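Local coordinates for single-strand DNA-binding protein (Agrobacterium tumefaciens, PDB 3BTP) that binds single-stranded DNA regardless of nucleotide sequence and mediates nuclear uptake of the transferred T-DNA strand during plant transformation, at residues I213-I221 / K248-A256. Numbering follows the deposited sequence.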
loop_
_atom_site.group_PDB
_atom_site.type_symbol
_atom_site.label_atom_id
_atom_site.label_comp_id
_atom_site.label_asym_id
_atom_site.label_seq_id
_atom_site.Cartn_x
_atom_site.Cartn_y
_atom_site.Cartn_z
ATOM N N ILE A 213 -4.712 10.727 21.098
ATOM C CA ILE A 213 -4.075 9.791 20.167
ATOM C C ILE A 213 -4.609 8.366 20.344
ATOM O O ILE A 213 -4.832 7.649 19.333
ATOM C CB ILE A 213 -2.536 9.843 20.309
ATOM C CG1 ILE A 213 -2.016 11.221 19.958
ATOM C CG2 ILE A 213 -1.937 8.927 19.320
ATOM C CD1 ILE A 213 -0.755 11.661 20.679
ATOM N N PHE A 214 -4.880 7.989 21.610
ATOM C CA PHE A 214 -5.487 6.683 21.980
ATOM C C PHE A 214 -4.563 5.527 21.714
ATOM O O PHE A 214 -4.998 4.410 21.343
ATOM C CB PHE A 214 -6.874 6.437 21.317
ATOM C CG PHE A 214 -7.868 7.546 21.547
ATOM C CD1 PHE A 214 -8.441 7.736 22.811
ATOM C CD2 PHE A 214 -8.250 8.395 20.494
ATOM C CE1 PHE A 214 -9.361 8.763 23.017
ATOM C CE2 PHE A 214 -9.168 9.423 20.691
ATOM C CZ PHE A 214 -9.732 9.605 21.948
ATOM N N TYR A 215 -3.289 5.764 21.970
ATOM C CA TYR A 215 -2.268 4.744 21.819
ATOM C C TYR A 215 -2.171 3.807 23.047
ATOM O O TYR A 215 -1.466 2.780 22.980
ATOM C CB TYR A 215 -0.921 5.387 21.558
ATOM C CG TYR A 215 -0.485 6.256 22.702
ATOM C CD1 TYR A 215 0.150 5.702 23.818
ATOM C CD2 TYR A 215 -0.751 7.633 22.706
ATOM C CE1 TYR A 215 0.534 6.507 24.918
ATOM C CE2 TYR A 215 -0.365 8.425 23.751
ATOM C CZ TYR A 215 0.278 7.868 24.864
ATOM O OH TYR A 215 0.681 8.671 25.940
ATOM N N GLN A 216 -2.824 4.178 24.155
ATOM C CA GLN A 216 -2.774 3.399 25.440
ATOM C C GLN A 216 -3.284 1.996 25.260
ATOM O O GLN A 216 -4.368 1.801 24.711
ATOM C CB GLN A 216 -3.533 4.115 26.602
ATOM C CG GLN A 216 -2.917 5.478 27.055
ATOM C CD GLN A 216 -3.270 6.719 26.184
ATOM O OE1 GLN A 216 -3.992 6.630 25.207
ATOM N NE2 GLN A 216 -2.709 7.879 26.549
ATOM N N THR A 217 -2.480 1.027 25.704
ATOM C CA THR A 217 -2.824 -0.411 25.588
ATOM C C THR A 217 -3.728 -0.833 26.765
ATOM O O THR A 217 -3.771 -0.168 27.799
ATOM C CB THR A 217 -1.584 -1.346 25.491
ATOM O OG1 THR A 217 -0.811 -1.220 26.670
ATOM C CG2 THR A 217 -0.667 -0.978 24.311
ATOM N N ASP A 218 -4.468 -1.900 26.553
ATOM C CA ASP A 218 -5.289 -2.513 27.545
ATOM C C ASP A 218 -4.370 -3.312 28.501
ATOM O O ASP A 218 -3.795 -4.346 28.129
ATOM C CB ASP A 218 -6.277 -3.479 26.863
ATOM C CG ASP A 218 -7.194 -4.164 27.863
ATOM O OD1 ASP A 218 -6.950 -4.087 29.097
ATOM O OD2 ASP A 218 -8.185 -4.758 27.419
ATOM N N LYS A 219 -4.268 -2.846 29.742
ATOM C CA LYS A 219 -3.238 -3.383 30.606
ATOM C C LYS A 219 -3.642 -4.687 31.353
ATOM O O LYS A 219 -2.774 -5.401 31.874
ATOM C CB LYS A 219 -2.471 -2.273 31.352
ATOM C CG LYS A 219 -1.210 -1.844 30.471
ATOM C CD LYS A 219 -0.602 -0.483 30.840
ATOM C CE LYS A 219 -0.113 0.324 29.600
ATOM N NZ LYS A 219 -1.130 1.362 29.097
ATOM N N ASN A 220 -4.936 -5.018 31.297
ATOM C CA ASN A 220 -5.430 -6.360 31.637
ATOM C C ASN A 220 -5.001 -7.492 30.692
ATOM O O ASN A 220 -5.125 -8.672 31.027
ATOM C CB ASN A 220 -6.949 -6.353 31.697
ATOM C CG ASN A 220 -7.495 -5.344 32.709
ATOM O OD1 ASN A 220 -8.455 -4.653 32.419
ATOM N ND2 ASN A 220 -6.872 -5.251 33.891
ATOM N N ILE A 221 -4.511 -7.137 29.498
ATOM C CA ILE A 221 -4.126 -8.125 28.492
ATOM C C ILE A 221 -2.593 -8.355 28.472
ATOM O O ILE A 221 -1.814 -7.435 28.279
ATOM C CB ILE A 221 -4.740 -7.744 27.091
ATOM C CG1 ILE A 221 -6.268 -7.837 27.186
ATOM C CG2 ILE A 221 -4.215 -8.639 25.966
ATOM C CD1 ILE A 221 -6.999 -7.176 26.052
ATOM N N LYS A 248 -4.121 -5.245 17.733
ATOM C CA LYS A 248 -3.664 -4.652 18.966
ATOM C C LYS A 248 -4.866 -4.333 19.814
ATOM O O LYS A 248 -5.917 -3.907 19.252
ATOM C CB LYS A 248 -2.926 -3.353 18.686
ATOM C CG LYS A 248 -2.421 -2.642 19.918
ATOM C CD LYS A 248 -1.359 -1.638 19.502
ATOM C CE LYS A 248 -0.889 -0.769 20.647
ATOM N NZ LYS A 248 0.400 -0.170 20.132
ATOM N N ARG A 249 -4.695 -4.520 21.138
ATOM C CA ARG A 249 -5.690 -4.203 22.183
ATOM C C ARG A 249 -5.465 -2.870 22.827
ATOM O O ARG A 249 -4.489 -2.670 23.525
ATOM C CB ARG A 249 -5.725 -5.284 23.269
ATOM C CG ARG A 249 -5.919 -6.661 22.596
ATOM C CD ARG A 249 -7.269 -6.752 21.932
ATOM N NE ARG A 249 -8.277 -6.628 22.946
ATOM C CZ ARG A 249 -9.263 -7.485 23.158
ATOM N NH1 ARG A 249 -9.412 -8.556 22.376
ATOM N NH2 ARG A 249 -10.114 -7.240 24.163
ATOM N N TYR A 250 -6.399 -1.972 22.578
ATOM C CA TYR A 250 -6.283 -0.596 23.008
ATOM C C TYR A 250 -7.170 -0.428 24.222
ATOM O O TYR A 250 -8.233 -1.034 24.274
ATOM C CB TYR A 250 -6.758 0.359 21.882
ATOM C CG TYR A 250 -5.872 0.422 20.660
ATOM C CD1 TYR A 250 -4.725 1.172 20.671
ATOM C CD2 TYR A 250 -6.190 -0.289 19.473
ATOM C CE1 TYR A 250 -3.900 1.250 19.539
ATOM C CE2 TYR A 250 -5.350 -0.215 18.320
ATOM C CZ TYR A 250 -4.233 0.573 18.382
ATOM O OH TYR A 250 -3.376 0.672 17.304
ATOM N N GLU A 251 -6.746 0.408 25.176
ATOM C CA GLU A 251 -7.573 0.785 26.303
ATOM C C GLU A 251 -8.904 1.444 25.858
ATOM O O GLU A 251 -9.921 1.227 26.474
ATOM C CB GLU A 251 -6.829 1.754 27.191
ATOM C CG GLU A 251 -7.744 2.268 28.315
ATOM C CD GLU A 251 -7.032 3.041 29.389
ATOM O OE1 GLU A 251 -5.792 3.290 29.277
ATOM O OE2 GLU A 251 -7.729 3.411 30.377
ATOM N N HIS A 252 -8.882 2.287 24.826
ATOM C CA HIS A 252 -10.089 2.926 24.258
ATOM C C HIS A 252 -10.336 2.353 22.872
ATOM O O HIS A 252 -9.853 2.896 21.829
ATOM C CB HIS A 252 -9.858 4.443 24.190
ATOM C CG HIS A 252 -9.434 5.034 25.503
ATOM N ND1 HIS A 252 -8.124 5.402 25.775
ATOM C CD2 HIS A 252 -10.151 5.336 26.614
ATOM C CE1 HIS A 252 -8.053 5.883 27.005
ATOM N NE2 HIS A 252 -9.272 5.859 27.533
ATOM N N GLN A 253 -11.030 1.233 22.846
ATOM C CA GLN A 253 -11.170 0.455 21.646
ATOM C C GLN A 253 -11.927 1.155 20.536
ATOM O O GLN A 253 -11.524 1.059 19.410
ATOM C CB GLN A 253 -11.824 -0.895 21.905
ATOM C CG GLN A 253 -11.102 -1.817 22.910
ATOM C CD GLN A 253 -11.459 -3.297 22.620
ATOM O OE1 GLN A 253 -10.684 -4.039 21.924
ATOM N NE2 GLN A 253 -12.634 -3.714 23.081
ATOM N N PHE A 254 -13.032 1.809 20.835
ATOM C CA PHE A 254 -13.822 2.438 19.786
ATOM C C PHE A 254 -13.024 3.597 19.149
ATOM O O PHE A 254 -12.880 3.640 17.950
ATOM C CB PHE A 254 -15.196 2.929 20.281
ATOM C CG PHE A 254 -15.954 3.681 19.215
ATOM C CD1 PHE A 254 -16.299 3.068 18.017
ATOM C CD2 PHE A 254 -16.272 5.003 19.384
ATOM C CE1 PHE A 254 -16.939 3.807 17.002
ATOM C CE2 PHE A 254 -16.900 5.718 18.384
ATOM C CZ PHE A 254 -17.250 5.106 17.224
ATOM N N GLN A 255 -12.490 4.494 19.971
ATOM C CA GLN A 255 -11.744 5.644 19.550
ATOM C C GLN A 255 -10.475 5.328 18.828
ATOM O O GLN A 255 -10.073 6.121 17.990
ATOM C CB GLN A 255 -11.370 6.486 20.740
ATOM C CG GLN A 255 -12.508 7.263 21.334
ATOM C CD GLN A 255 -13.179 6.493 22.444
ATOM O OE1 GLN A 255 -12.751 5.402 22.793
ATOM N NE2 GLN A 255 -14.266 7.041 22.981
ATOM N N ALA A 256 -9.806 4.221 19.206
ATOM C CA ALA A 256 -8.611 3.737 18.525
ATOM C C ALA A 256 -8.893 3.155 17.153
ATOM O O ALA A 256 -7.970 2.936 16.404
ATOM C CB ALA A 256 -7.845 2.742 19.388
HETATM O O HOH W 1 -6.224 3.358 23.538
HETATM O O HOH W 2 0.909 1.910 22.218
#
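Phe214 lies against Gln255 and His252, at one end of a contact between two loops. Phe214 CB is 4.3 Å from Ala256 CB. With chi1 at -53°, CG sits beside the backbone N, which lays the ring against Gln255. Gln255 CB stands almost exactly on the ring normal, 3.5 Å from the centroid of the Phe214 ring, in a CH-pi contact. All six ring carbons therefore lie near Gln255 CB, and CE1, CE2 and CZ also meet Gln255 CG. At the ring edge, Phe214 CD1 comes 3.8 Å from His252 ND1. This is an offset edge-to-face pair, with the edge of Phe214 toward the imidazole face and the planes at 69°. Arg150 of strand 149-153 also touches the Phe214 side chain.

Beyond the ring, the backbones form a single beta bridge between Thr217 and Tyr250. Glu251 N donates to Gln216 O over 2.8 Å, nearly straight. Asp218 N donates to Arg249 O over 3.1 Å, from above the carbonyl plane. One water donates to Phe214 O and Gln216 O and accepts from His252 N. Gln216 O thus takes two hydrogen bonds. A second water joins Tyr215 O to Lys248 NZ, which also bonds a polar side chain of another protein's chain.

At the far end, Ile221 CD1 lies over one face of the Arg249 guanidinium, 3.4 Å from Arg249 NE. The arginine is bent at chi2 and chi3, which folds its end back over this methyl. Arg249 NE is buried with no partner in the model, while NH1 bonds Asp233 O weakly. Asp218 OD2 is too far from Arg249 NH2 for a salt bridge. The direct hydrogen bonds between the loops join backbone atoms, so side-chain identity matters mainly for the packing at the Phe214 and Ile221 ends.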